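Local coordinates for helix-turn-helix transcriptional regulator (Pseudomonas aeruginosa, PDB 5XHX), which probably binds DNA as a LuxR-family transcriptional regulator, the chain described here being its N-terminal ligand-binding domain without the DNA-binding helix-turn-helix part, at residues A40-W45 / L145-F151; G97-L102 / T126-N132; P70-I74 / A121-V125; A46-D52 / E138-S144. All blocks are in the same frame, centred on the assembly; numbering follows the deposited sequence.

Interactions 1 and 4 run consecutively along the same pair of strands, 44-50 and 140-147, with their centres about 19 Å apart on opposite sides of the chain's centre. Interaction 2 joins the next two strands of the same five-stranded antiparallel sheet, 127-134 and 98-101, and its centre lies about 11 Å from that of interaction 1 and 12 Å from that of interaction 4. Interaction 3 lies off the sheet, where the ends of two helices meet. Along the chain, residues 40-52 start the sheet and 138-151 pair with them; the segments of interactions 2 and 3 fall in between and alternate. Interactions 1, 2 and 4 thus build one sheet from distant parts of the ligand-binding domain, and interaction 3 joins two helices beside it.

Interaction 1: residues A40-W45 / L145-F151; sequences APVDNW and LGSESRF
The carbonyl oxygen of Gly146 is gripped by two successive amides, those of Asp43 and Asn44, at the start of the facing strand. Asp43 N reaches Gly146 O at 2.8 Å, lying in the carbonyl plane, while Asn44 N makes a longer bond of 3.3 Å to Gly146 O from above that plane. In return, Gly146 N donates to Asn44 O. Two residues opposite one make a classic beta bulge, placed where the strands 44-50 and 140-147, neighbours in the sheet of this LuxR-type domain, splay into loops. Beyond it the contact passes to side chains. With chi1 at -63°, Asp43 carries its carboxylate beside its own backbone N and toward residue 148, and OD2 takes the amide of Glu148 at 2.7 Å on its anti lone pair. A water also donates to Asp43 OD2 and bridges it to Ser149 OG. Ser147 OG donates in the carbonyl plane to Pro41 O (2.8 Å) and accepts from Ser149 N, closing an ST turn. Next to these polar groups, Ala40 CB comes to the edge of the Phe151 ring, 4.1 Å from CE1, and Pro41 slides past the same ring. Leu145 CD2 touches Trp45 CB and Val42 CG1, and helix 28-36 covers Trp45.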
loop_
_atom_site.group_PDB
_atom_site.type_symbol
_atom_site.label_atom_id
_atom_site.label_comp_id
_atom_site.label_asym_id
_atom_site.label_seq_id
_atom_site.Cartn_x
_atom_site.Cartn_y
_atom_site.Cartn_z
ATOM N N ALA A 40 17.232 -2.653 10.750
ATOM C CA ALA A 40 17.718 -3.869 11.385
ATOM C C ALA A 40 18.708 -4.544 10.451
ATOM O O ALA A 40 18.694 -4.295 9.241
ATOM C CB ALA A 40 16.552 -4.820 11.719
ATOM N N PRO A 41 19.615 -5.476 11.005
ATOM C CA PRO A 41 20.595 -6.187 10.152
ATOM C C PRO A 41 19.992 -7.378 9.418
ATOM O O PRO A 41 20.281 -8.547 9.693
ATOM C CB PRO A 41 21.660 -6.607 11.167
ATOM C CG PRO A 41 20.884 -6.848 12.410
ATOM C CD PRO A 41 19.838 -5.757 12.436
ATOM N N VAL A 42 19.150 -7.083 8.433
ATOM C CA VAL A 42 18.588 -8.108 7.559
ATOM C C VAL A 42 19.656 -8.502 6.539
ATOM O O VAL A 42 20.004 -7.717 5.657
ATOM C CB VAL A 42 17.318 -7.610 6.864
ATOM C CG1 VAL A 42 16.807 -8.661 5.874
ATOM C CG2 VAL A 42 16.249 -7.219 7.906
ATOM N N ASP A 43 20.171 -9.725 6.649
ATOM C CA ASP A 43 21.187 -10.210 5.724
ATOM C C ASP A 43 20.639 -11.166 4.680
ATOM O O ASP A 43 21.290 -11.377 3.655
ATOM C CB ASP A 43 22.309 -10.913 6.489
ATOM C CG ASP A 43 23.036 -9.978 7.423
ATOM O OD1 ASP A 43 23.257 -8.819 7.028
ATOM O OD2 ASP A 43 23.363 -10.397 8.552
ATOM N N ASN A 44 19.480 -11.766 4.926
ATOM C CA ASN A 44 18.840 -12.643 3.958
ATOM C C ASN A 44 17.339 -12.553 4.207
ATOM O O ASN A 44 16.891 -12.027 5.230
ATOM C CB ASN A 44 19.369 -14.084 4.076
ATOM C CG ASN A 44 19.379 -14.833 2.733
ATOM O OD1 ASN A 44 18.486 -14.652 1.894
ATOM N ND2 ASN A 44 20.393 -15.691 2.530
ATOM N N TRP A 45 16.560 -13.054 3.254
ATOM C CA TRP A 45 15.112 -12.992 3.395
ATOM C C TRP A 45 14.491 -13.995 2.445
ATOM O O TRP A 45 15.103 -14.400 1.451
ATOM C CB TRP A 45 14.577 -11.581 3.128
ATOM C CG TRP A 45 15.020 -11.021 1.819
ATOM C CD1 TRP A 45 16.117 -10.236 1.585
ATOM C CD2 TRP A 45 14.389 -11.219 0.554
ATOM N NE1 TRP A 45 16.201 -9.937 0.241
ATOM C CE2 TRP A 45 15.158 -10.534 -0.409
ATOM C CE3 TRP A 45 13.255 -11.921 0.139
ATOM C CZ2 TRP A 45 14.818 -10.516 -1.754
ATOM C CZ3 TRP A 45 12.929 -11.916 -1.200
ATOM C CH2 TRP A 45 13.705 -11.214 -2.129
ATOM N N LEU A 145 12.988 -12.924 7.743
ATOM C CA LEU A 145 14.131 -12.022 7.681
ATOM C C LEU A 145 15.231 -12.654 8.516
ATOM O O LEU A 145 15.048 -12.871 9.720
ATOM C CB LEU A 145 13.784 -10.628 8.218
ATOM C CG LEU A 145 12.544 -9.930 7.657
ATOM C CD1 LEU A 145 12.266 -8.652 8.464
ATOM C CD2 LEU A 145 12.709 -9.605 6.190
ATOM N N GLY A 146 16.354 -12.969 7.882
ATOM C CA GLY A 146 17.450 -13.607 8.593
ATOM C C GLY A 146 18.607 -12.658 8.829
ATOM O O GLY A 146 18.752 -11.671 8.104
ATOM N N SER A 147 19.427 -12.934 9.846
ATOM C CA SER A 147 20.613 -12.138 10.132
ATOM C C SER A 147 21.779 -13.062 10.449
ATOM O O SER A 147 21.597 -14.108 11.080
ATOM C CB SER A 147 20.393 -11.191 11.314
ATOM O OG SER A 147 21.489 -10.298 11.493
ATOM N N GLU A 148 22.977 -12.659 10.017
ATOM C CA GLU A 148 24.201 -13.284 10.507
ATOM C C GLU A 148 24.563 -12.828 11.920
ATOM O O GLU A 148 25.352 -13.502 12.588
ATOM C CB GLU A 148 25.351 -13.018 9.523
ATOM C CG GLU A 148 25.145 -13.742 8.179
ATOM C CD GLU A 148 26.033 -13.237 7.045
ATOM O OE1 GLU A 148 27.034 -12.539 7.315
ATOM O OE2 GLU A 148 25.718 -13.540 5.873
ATOM N N SER A 149 23.979 -11.734 12.409
ATOM C CA SER A 149 24.064 -11.390 13.823
ATOM C C SER A 149 22.703 -11.635 14.491
ATOM O O SER A 149 21.862 -12.372 13.958
ATOM C CB SER A 149 24.569 -9.946 13.976
ATOM O OG SER A 149 24.074 -9.108 12.949
ATOM N N ARG A 150 22.494 -11.045 15.661
ATOM C CA ARG A 150 21.264 -11.250 16.415
ATOM C C ARG A 150 20.350 -10.039 16.284
ATOM O O ARG A 150 20.814 -8.897 16.221
ATOM C CB ARG A 150 21.563 -11.521 17.890
ATOM C CG ARG A 150 22.219 -12.875 18.130
ATOM C CD ARG A 150 22.922 -12.966 19.478
ATOM N NE ARG A 150 24.046 -12.031 19.594
ATOM C CZ ARG A 150 25.139 -12.040 18.826
ATOM N NH1 ARG A 150 25.301 -12.958 17.875
ATOM N NH2 ARG A 150 26.084 -11.127 19.020
ATOM N N PHE A 151 19.049 -10.301 16.217
ATOM C CA PHE A 151 18.055 -9.246 16.347
ATOM C C PHE A 151 17.838 -8.998 17.829
ATOM O O PHE A 151 17.441 -9.915 18.554
ATOM C CB PHE A 151 16.737 -9.643 15.678
ATOM C CG PHE A 151 16.830 -9.803 14.187
ATOM C CD1 PHE A 151 17.029 -8.703 13.364
ATOM C CD2 PHE A 151 16.688 -11.046 13.605
ATOM C CE1 PHE A 151 17.096 -8.849 11.996
ATOM C CE2 PHE A 151 16.749 -11.202 12.231
ATOM C CZ PHE A 151 16.946 -10.104 11.427
HETATM O O HOH W 1 24.583 -8.943 10.376
#

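Interaction 2: residues G97-L102 / T126-N132; sequences GGLFHL and TDEVQYN
Leu99 lays its CD1 methyl over the centre of one face of the Tyr131 ring, 3.8 Å from the centroid and almost on the ring normal, a close CH-pi contact. The leucine reaches it with CG swung away from its own amide N (chi1 176°), and beyond the ring Tyr131 OH is bonded to Phe159 O of helix 153-173. Equally tight is the other end of this face, where His101 NE2 donates to Asp127 OD2 at 2.6 Å, nearly straight and within the imidazole plane; the oxygen is met on its syn side, 20° out of the carboxylate plane. Asp127 OD2 also accepts from Phe151 N, so two donors help fix the carboxylate. Val129 CG1 sits 3.7 Å from His101 CD2 between these ends. The backbones form an antiparallel pair, strand 127-134 lying inside the sheet and strand 98-101 being one of the two outer strands of the five in this chain. Residues 99-102 accordingly stay partly exposed, whereas their partners from Asp127 to Asn132 are buried. Gly98 and Asn132 make a hydrogen-bonded pair, as do Phe100 and Gln130. The Phe100 ring meets the Asn132 amide obliquely instead of face on, CE2 standing 3.8 Å from ND2, with the two planes 61° apart. Asn132 OD1 turns instead to Gln130 NE2, which donates to it at 2.7 Å.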
loop_
_atom_site.group_PDB
_atom_site.type_symbol
_atom_site.label_atom_id
_atom_site.label_comp_id
_atom_site.label_asym_id
_atom_site.label_seq_id
_atom_site.Cartn_x
_atom_site.Cartn_y
_atom_site.Cartn_z
ATOM N N GLY A 97 -1.286 -16.054 13.572
ATOM C CA GLY A 97 -0.156 -15.379 12.973
ATOM C C GLY A 97 0.496 -14.405 13.955
ATOM O O GLY A 97 0.255 -14.417 15.152
ATOM N N GLY A 98 1.333 -13.537 13.405
ATOM C CA GLY A 98 2.024 -12.584 14.242
ATOM C C GLY A 98 3.461 -12.378 13.829
ATOM O O GLY A 98 3.810 -12.547 12.653
ATOM N N LEU A 99 4.296 -11.985 14.791
ATOM C CA LEU A 99 5.714 -11.729 14.569
ATOM C C LEU A 99 6.486 -12.677 15.466
ATOM O O LEU A 99 6.312 -12.645 16.683
ATOM C CB LEU A 99 6.085 -10.275 14.890
ATOM C CG LEU A 99 7.578 -9.970 14.772
ATOM C CD1 LEU A 99 8.078 -10.068 13.290
ATOM C CD2 LEU A 99 7.851 -8.605 15.366
ATOM N N PHE A 100 7.342 -13.508 14.878
ATOM C CA PHE A 100 8.015 -14.547 15.637
ATOM C C PHE A 100 9.528 -14.379 15.548
ATOM O O PHE A 100 10.066 -14.101 14.480
ATOM C CB PHE A 100 7.566 -15.942 15.149
ATOM C CG PHE A 100 6.103 -16.228 15.418
ATOM C CD1 PHE A 100 5.674 -16.615 16.684
ATOM C CD2 PHE A 100 5.164 -16.072 14.422
ATOM C CE1 PHE A 100 4.321 -16.861 16.936
ATOM C CE2 PHE A 100 3.809 -16.316 14.665
ATOM C CZ PHE A 100 3.392 -16.718 15.912
ATOM N N HIS A 101 10.192 -14.562 16.686
ATOM C CA HIS A 101 11.643 -14.499 16.816
ATOM C C HIS A 101 12.163 -15.898 17.138
ATOM O O HIS A 101 11.628 -16.572 18.025
ATOM C CB HIS A 101 12.041 -13.505 17.920
ATOM C CG HIS A 101 13.503 -13.164 17.947
ATOM N ND1 HIS A 101 14.096 -12.536 19.021
ATOM C CD2 HIS A 101 14.487 -13.355 17.033
ATOM C CE1 HIS A 101 15.382 -12.362 18.773
ATOM N NE2 HIS A 101 15.645 -12.848 17.573
ATOM N N LEU A 102 13.202 -16.319 16.415
ATOM C CA LEU A 102 13.728 -17.685 16.476
ATOM C C LEU A 102 13.811 -18.259 17.895
ATOM O O LEU A 102 13.242 -19.321 18.183
ATOM C CB LEU A 102 15.112 -17.719 15.814
ATOM C CG LEU A 102 15.791 -19.094 15.867
ATOM C CD1 LEU A 102 14.997 -20.112 15.008
ATOM C CD2 LEU A 102 17.233 -18.999 15.408
ATOM N N THR A 126 22.424 -17.047 11.495
ATOM C CA THR A 126 22.433 -16.859 12.947
ATOM C C THR A 126 21.060 -16.648 13.585
ATOM O O THR A 126 20.689 -17.404 14.489
ATOM C CB THR A 126 23.347 -15.687 13.331
ATOM O OG1 THR A 126 24.701 -16.000 12.977
ATOM C CG2 THR A 126 23.280 -15.429 14.818
ATOM N N ASP A 127 20.315 -15.617 13.168
ATOM C CA ASP A 127 19.036 -15.296 13.793
ATOM C C ASP A 127 17.977 -15.101 12.721
ATOM O O ASP A 127 18.281 -14.876 11.550
ATOM C CB ASP A 127 19.133 -14.032 14.677
ATOM C CG ASP A 127 18.056 -13.979 15.763
ATOM O OD1 ASP A 127 17.237 -14.930 15.896
ATOM O OD2 ASP A 127 18.037 -12.979 16.500
ATOM N N GLU A 128 16.716 -15.181 13.137
ATOM C CA GLU A 128 15.623 -15.081 12.186
ATOM C C GLU A 128 14.410 -14.473 12.871
ATOM O O GLU A 128 14.141 -14.768 14.039
ATOM C CB GLU A 128 15.249 -16.460 11.613
ATOM C CG GLU A 128 14.436 -16.395 10.330
ATOM C CD GLU A 128 14.073 -17.777 9.775
ATOM O OE1 GLU A 128 13.153 -17.868 8.912
ATOM O OE2 GLU A 128 14.693 -18.769 10.216
ATOM N N VAL A 129 13.663 -13.656 12.127
ATOM C CA VAL A 129 12.300 -13.311 12.510
ATOM C C VAL A 129 11.419 -13.571 11.307
ATOM O O VAL A 129 11.885 -13.633 10.174
ATOM C CB VAL A 129 12.123 -11.844 12.971
ATOM C CG1 VAL A 129 13.004 -11.542 14.153
ATOM C CG2 VAL A 129 12.403 -10.882 11.797
ATOM N N GLN A 130 10.125 -13.680 11.565
ATOM C CA GLN A 130 9.172 -13.922 10.498
ATOM C C GLN A 130 7.872 -13.199 10.817
ATOM O O GLN A 130 7.355 -13.320 11.930
ATOM C CB GLN A 130 8.936 -15.432 10.355
ATOM C CG GLN A 130 8.210 -15.876 9.128
ATOM C CD GLN A 130 8.162 -17.391 9.045
ATOM O OE1 GLN A 130 9.005 -18.018 8.404
ATOM N NE2 GLN A 130 7.218 -17.977 9.744
ATOM N N TYR A 131 7.327 -12.491 9.830
ATOM C CA TYR A 131 5.928 -12.072 9.869
ATOM C C TYR A 131 5.057 -13.181 9.286
ATOM O O TYR A 131 5.302 -13.620 8.159
ATOM C CB TYR A 131 5.713 -10.792 9.060
ATOM C CG TYR A 131 6.314 -9.520 9.649
ATOM C CD1 TYR A 131 5.603 -8.742 10.570
ATOM C CD2 TYR A 131 7.572 -9.090 9.258
ATOM C CE1 TYR A 131 6.152 -7.555 11.082
ATOM C CE2 TYR A 131 8.121 -7.922 9.748
ATOM C CZ TYR A 131 7.410 -7.160 10.654
ATOM O OH TYR A 131 7.967 -6.008 11.127
ATOM N N ASN A 132 4.038 -13.610 10.041
ATOM C CA ASN A 132 3.107 -14.674 9.642
ATOM C C ASN A 132 1.736 -14.071 9.402
ATOM O O ASN A 132 1.157 -13.483 10.323
ATOM C CB ASN A 132 2.953 -15.746 10.721
ATOM C CG ASN A 132 4.102 -16.690 10.783
ATOM O OD1 ASN A 132 5.225 -16.330 10.446
ATOM N ND2 ASN A 132 3.825 -17.934 11.192
#

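Interaction 3: residues P70-I74 / A121-V125; sequences PDPLI and AHYVV
The torsions of Asp71 and Tyr123 bring their polar ends together: the aspartate sends CG away from its own amide (chi1 175°), while the tyrosine holds CG opposite its carbonyl carbon (chi1 -77°) and points its ring at the carboxylate. Tyr123 OH donates to Asp71 OD2, the two side chains arriving from opposite directions with ring and carboxylate planes nearly coplanar. The modelled separation is so short that its exact length is doubtful. The other carboxylate oxygen, OD1, accepts from Leu73 N at 2.9 Å, almost straight at the hydrogen, although the donor lies well above the carboxylate plane. Asp71 occupies the N-cap of helix 72-81, and this is its capping bond; the contact ties the start of that helix to the final turn of helix 114-123. A carboxylate so placed at a helix N-terminus would probably be stabilised in its charged form. Leu73 and Ile74 add apolar contacts beside the polar link. Leu73 CB meets the ring at its edge, 3.9 Å from Tyr123 CE2, and Leu73 CD1 reaches His122 CB at 4.2 Å. Ile74 crosses the tyrosine at about a right angle, its CD1 lying 3.6 Å from CZ of Tyr123. One face of this ring is covered by His122, whose ND1 stands 3.4 Å above its plane, and Tyr119 stacks with Tyr123 as well.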
loop_
_atom_site.group_PDB
_atom_site.type_symbol
_atom_site.label_atom_id
_atom_site.label_comp_id
_atom_site.label_asym_id
_atom_site.label_seq_id
_atom_site.Cartn_x
_atom_site.Cartn_y
_atom_site.Cartn_z
ATOM N N PRO A 70 19.279 -24.552 -9.893
ATOM C CA PRO A 70 18.871 -24.335 -8.497
ATOM C C PRO A 70 19.728 -25.127 -7.521
ATOM O O PRO A 70 20.148 -26.253 -7.797
ATOM C CB PRO A 70 17.412 -24.811 -8.471
ATOM C CG PRO A 70 16.987 -24.883 -9.912
ATOM C CD PRO A 70 18.230 -25.235 -10.668
ATOM N N ASP A 71 19.987 -24.515 -6.374
ATOM C CA ASP A 71 20.626 -25.194 -5.255
ATOM C C ASP A 71 19.761 -26.374 -4.817
ATOM O O ASP A 71 18.569 -26.184 -4.527
ATOM C CB ASP A 71 20.832 -24.198 -4.113
ATOM C CG ASP A 71 21.391 -24.833 -2.842
ATOM O OD1 ASP A 71 21.879 -25.983 -2.870
ATOM O OD2 ASP A 71 21.345 -24.158 -1.791
ATOM N N PRO A 72 20.299 -27.599 -4.786
ATOM C CA PRO A 72 19.506 -28.734 -4.288
ATOM C C PRO A 72 19.012 -28.566 -2.860
ATOM O O PRO A 72 18.117 -29.315 -2.449
ATOM C CB PRO A 72 20.475 -29.921 -4.411
ATOM C CG PRO A 72 21.847 -29.297 -4.530
ATOM C CD PRO A 72 21.610 -28.034 -5.294
ATOM N N LEU A 73 19.565 -27.619 -2.093
ATOM C CA LEU A 73 19.056 -27.349 -0.754
ATOM C C LEU A 73 17.648 -26.770 -0.779
ATOM O O LEU A 73 16.874 -27.013 0.150
ATOM C CB LEU A 73 19.981 -26.389 -0.013
ATOM C CG LEU A 73 20.968 -27.015 0.957
ATOM C CD1 LEU A 73 21.810 -25.927 1.620
ATOM C CD2 LEU A 73 20.186 -27.816 1.984
ATOM N N ILE A 74 17.304 -25.995 -1.809
ATOM C CA ILE A 74 15.954 -25.442 -1.893
ATOM C C ILE A 74 14.941 -26.559 -2.107
ATOM O O ILE A 74 13.904 -26.620 -1.436
ATOM C CB ILE A 74 15.863 -24.392 -3.013
ATOM C CG1 ILE A 74 16.845 -23.241 -2.765
ATOM C CG2 ILE A 74 14.433 -23.887 -3.135
ATOM C CD1 ILE A 74 16.524 -22.393 -1.549
ATOM N N ALA A 121 21.972 -23.146 8.445
ATOM C CA ALA A 121 23.335 -22.629 8.491
ATOM C C ALA A 121 23.692 -21.881 7.216
ATOM O O ALA A 121 24.404 -20.871 7.269
ATOM C CB ALA A 121 24.322 -23.773 8.740
ATOM N N HIS A 122 23.170 -22.317 6.073
ATOM C CA HIS A 122 23.506 -21.629 4.835
ATOM C C HIS A 122 22.630 -20.402 4.582
ATOM O O HIS A 122 23.148 -19.318 4.290
ATOM C CB HIS A 122 23.409 -22.594 3.652
ATOM C CG HIS A 122 23.833 -21.985 2.354
ATOM N ND1 HIS A 122 22.969 -21.278 1.543
ATOM C CD2 HIS A 122 25.039 -21.948 1.739
ATOM C CE1 HIS A 122 23.619 -20.848 0.478
ATOM N NE2 HIS A 122 24.876 -21.246 0.569
ATOM N N TYR A 123 21.306 -20.547 4.693
ATOM C CA TYR A 123 20.392 -19.504 4.232
ATOM C C TYR A 123 20.011 -18.487 5.299
ATOM O O TYR A 123 19.555 -17.394 4.947
ATOM C CB TYR A 123 19.115 -20.137 3.660
ATOM C CG TYR A 123 19.349 -20.702 2.279
ATOM C CD1 TYR A 123 19.398 -19.861 1.165
ATOM C CD2 TYR A 123 19.554 -22.062 2.086
ATOM C CE1 TYR A 123 19.629 -20.365 -0.106
ATOM C CE2 TYR A 123 19.786 -22.579 0.812
ATOM C CZ TYR A 123 19.823 -21.724 -0.277
ATOM O OH TYR A 123 20.055 -22.224 -1.543
ATOM N N VAL A 124 20.178 -18.814 6.580
ATOM C CA VAL A 124 19.756 -17.964 7.688
ATOM C C VAL A 124 20.945 -17.539 8.544
ATOM O O VAL A 124 21.081 -16.363 8.905
ATOM C CB VAL A 124 18.684 -18.669 8.551
ATOM C CG1 VAL A 124 18.186 -17.738 9.639
ATOM C CG2 VAL A 124 17.528 -19.136 7.668
ATOM N N VAL A 125 21.821 -18.493 8.879
ATOM C CA VAL A 125 23.134 -18.298 9.492
ATOM C C VAL A 125 23.019 -18.144 11.004
ATOM O O VAL A 125 23.472 -19.021 11.744
ATOM C CB VAL A 125 23.907 -17.118 8.865
ATOM C CG1 VAL A 125 25.320 -17.046 9.449
ATOM C CG2 VAL A 125 23.967 -17.266 7.351
#

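Interaction 4: residues A46-D52 / E138-S144; sequences AALIFSD and ERTLCLS
Ile49 and Leu141 meet at the apolar centre, where CG1 of the isoleucine touches CD1 of the leucine at 3.9 Å. On the reverse side of the sheet Cys142 SG lies 3.6 Å from Phe50 CD2, a sulfur-aromatic contact that approaches the ring obliquely. The same ring has Leu48 CG over one face, toward the rim. The chi1 of Leu48 (65°) sets CG between backbone N and carbonyl carbon and brings CD2 to 4.1 Å from Cys142 CB. Farther out, Ile49 CG2 rests on Arg139 CB, whose guanidinium group is turned to Asp136 in a salt bridge. At the polar edge the extended Glu138 side chain reaches across to the other segment just beyond the strand ends, and OE1 accepts the amide of Asp52 at 2.6 Å on its anti lone pair. Two like charges come near here, Asp52 OD2 being 4.1 Å from Glu138 OE1; Arg92, salt-bridged to Asp52, probably eases this. Between the ends, six backbone bonds join the antiparallel strands. Helix 28-36 covers Ala47 and Leu143 on one face, and helix 86-92 covers Phe50 and Thr140 on the other, an alpha-beta-alpha sandwich as in the ligand-binding domains of LuxR-type regulators.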
loop_
_atom_site.group_PDB
_atom_site.type_symbol
_atom_site.label_atom_id
_atom_site.label_comp_id
_atom_site.label_asym_id
_atom_site.label_seq_id
_atom_site.Cartn_x
_atom_site.Cartn_y
_atom_site.Cartn_z
ATOM N N ALA A 46 13.263 -14.396 2.773
ATOM C CA ALA A 46 12.471 -15.244 1.901
ATOM C C ALA A 46 11.001 -14.936 2.150
ATOM O O ALA A 46 10.607 -14.629 3.276
ATOM C CB ALA A 46 12.769 -16.728 2.147
ATOM N N ALA A 47 10.197 -14.988 1.091
ATOM C CA ALA A 47 8.748 -14.939 1.216
ATOM C C ALA A 47 8.167 -16.262 0.733
ATOM O O ALA A 47 8.521 -16.740 -0.350
ATOM C CB ALA A 47 8.156 -13.768 0.420
ATOM N N LEU A 48 7.272 -16.847 1.524
ATOM C CA LEU A 48 6.772 -18.182 1.221
ATOM C C LEU A 48 5.408 -18.381 1.867
ATOM O O LEU A 48 5.031 -17.673 2.805
ATOM C CB LEU A 48 7.767 -19.274 1.682
ATOM C CG LEU A 48 8.120 -19.524 3.160
ATOM C CD1 LEU A 48 9.065 -20.757 3.302
ATOM C CD2 LEU A 48 8.787 -18.294 3.828
ATOM N N ILE A 49 4.678 -19.375 1.367
ATOM C CA ILE A 49 3.390 -19.754 1.931
ATOM C C ILE A 49 3.503 -21.174 2.468
ATOM O O ILE A 49 3.802 -22.109 1.713
ATOM C CB ILE A 49 2.259 -19.631 0.900
ATOM C CG1 ILE A 49 2.162 -18.173 0.406
ATOM C CG2 ILE A 49 0.945 -20.116 1.496
ATOM C CD1 ILE A 49 1.182 -17.983 -0.789
ATOM N N PHE A 50 3.306 -21.320 3.778
ATOM C CA PHE A 50 3.189 -22.620 4.416
ATOM C C PHE A 50 1.739 -23.099 4.340
ATOM O O PHE A 50 0.797 -22.297 4.283
ATOM C CB PHE A 50 3.618 -22.546 5.885
ATOM C CG PHE A 50 5.089 -22.299 6.102
ATOM C CD1 PHE A 50 6.048 -23.026 5.418
ATOM C CD2 PHE A 50 5.509 -21.345 7.027
ATOM C CE1 PHE A 50 7.412 -22.811 5.655
ATOM C CE2 PHE A 50 6.864 -21.117 7.267
ATOM C CZ PHE A 50 7.823 -21.852 6.596
ATOM N N SER A 51 1.565 -24.415 4.362
ATOM C CA SER A 51 0.244 -25.024 4.305
ATOM C C SER A 51 0.370 -26.466 4.776
ATOM O O SER A 51 1.391 -26.861 5.349
ATOM C CB SER A 51 -0.338 -24.945 2.891
ATOM O OG SER A 51 0.307 -25.878 2.031
ATOM N N ASP A 52 -0.670 -27.262 4.523
ATOM C CA ASP A 52 -0.594 -28.691 4.802
ATOM C C ASP A 52 0.099 -29.469 3.686
ATOM O O ASP A 52 0.251 -30.686 3.813
ATOM C CB ASP A 52 -1.991 -29.266 5.058
ATOM C CG ASP A 52 -2.586 -28.799 6.375
ATOM O OD1 ASP A 52 -1.835 -28.318 7.260
ATOM O OD2 ASP A 52 -3.817 -28.911 6.531
ATOM N N GLU A 138 -5.961 -22.822 6.121
ATOM C CA GLU A 138 -4.810 -23.709 5.972
ATOM C C GLU A 138 -3.506 -23.006 5.625
ATOM O O GLU A 138 -2.441 -23.507 5.992
ATOM C CB GLU A 138 -5.081 -24.773 4.895
ATOM C CG GLU A 138 -3.962 -25.827 4.778
ATOM C CD GLU A 138 -3.899 -26.462 3.404
ATOM O OE1 GLU A 138 -2.836 -27.024 3.041
ATOM O OE2 GLU A 138 -4.915 -26.391 2.675
ATOM N N ARG A 139 -3.544 -21.881 4.925
ATOM C CA ARG A 139 -2.333 -21.292 4.382
ATOM C C ARG A 139 -1.872 -20.119 5.240
ATOM O O ARG A 139 -2.685 -19.415 5.849
ATOM C CB ARG A 139 -2.560 -20.861 2.936
ATOM C CG ARG A 139 -2.825 -22.048 1.999
ATOM C CD ARG A 139 -3.034 -21.563 0.580
ATOM N NE ARG A 139 -4.119 -20.599 0.561
ATOM C CZ ARG A 139 -4.152 -19.517 -0.209
ATOM N NH1 ARG A 139 -3.144 -19.247 -1.033
ATOM N NH2 ARG A 139 -5.190 -18.695 -0.132
ATOM N N THR A 140 -0.551 -19.941 5.314
ATOM C CA THR A 140 0.065 -18.853 6.070
ATOM C C THR A 140 1.131 -18.210 5.199
ATOM O O THR A 140 2.112 -18.867 4.826
ATOM C CB THR A 140 0.694 -19.343 7.378
ATOM O OG1 THR A 140 -0.242 -20.147 8.101
ATOM C CG2 THR A 140 1.107 -18.148 8.260
ATOM N N LEU A 141 0.941 -16.933 4.870
ATOM C CA LEU A 141 1.958 -16.176 4.148
ATOM C C LEU A 141 3.016 -15.675 5.126
ATOM O O LEU A 141 2.693 -15.060 6.146
ATOM C CB LEU A 141 1.322 -15.006 3.395
ATOM C CG LEU A 141 2.248 -13.968 2.755
ATOM C CD1 LEU A 141 3.098 -14.603 1.648
ATOM C CD2 LEU A 141 1.434 -12.820 2.164
ATOM N N CYS A 142 4.286 -15.925 4.816
ATOM C CA CYS A 142 5.351 -15.619 5.764
ATOM C C CYS A 142 6.458 -14.840 5.083
ATOM O O CYS A 142 6.853 -15.152 3.953
ATOM C CB CYS A 142 5.936 -16.887 6.375
ATOM S SG CYS A 142 4.729 -17.856 7.277
ATOM N N LEU A 143 6.957 -13.833 5.781
ATOM C CA LEU A 143 8.132 -13.096 5.356
ATOM C C LEU A 143 9.196 -13.375 6.399
ATOM O O LEU A 143 9.084 -12.926 7.543
ATOM C CB LEU A 143 7.862 -11.592 5.224
ATOM C CG LEU A 143 9.154 -10.786 5.025
ATOM C CD1 LEU A 143 9.865 -11.189 3.712
ATOM C CD2 LEU A 143 8.850 -9.294 5.065
ATOM N N SER A 144 10.209 -14.138 6.006
ATOM C CA SER A 144 11.320 -14.459 6.886
ATOM C C SER A 144 12.431 -13.450 6.658
ATOM O O SER A 144 12.759 -13.140 5.512
ATOM C CB SER A 144 11.837 -15.878 6.606
ATOM O OG SER A 144 13.223 -15.949 6.918
#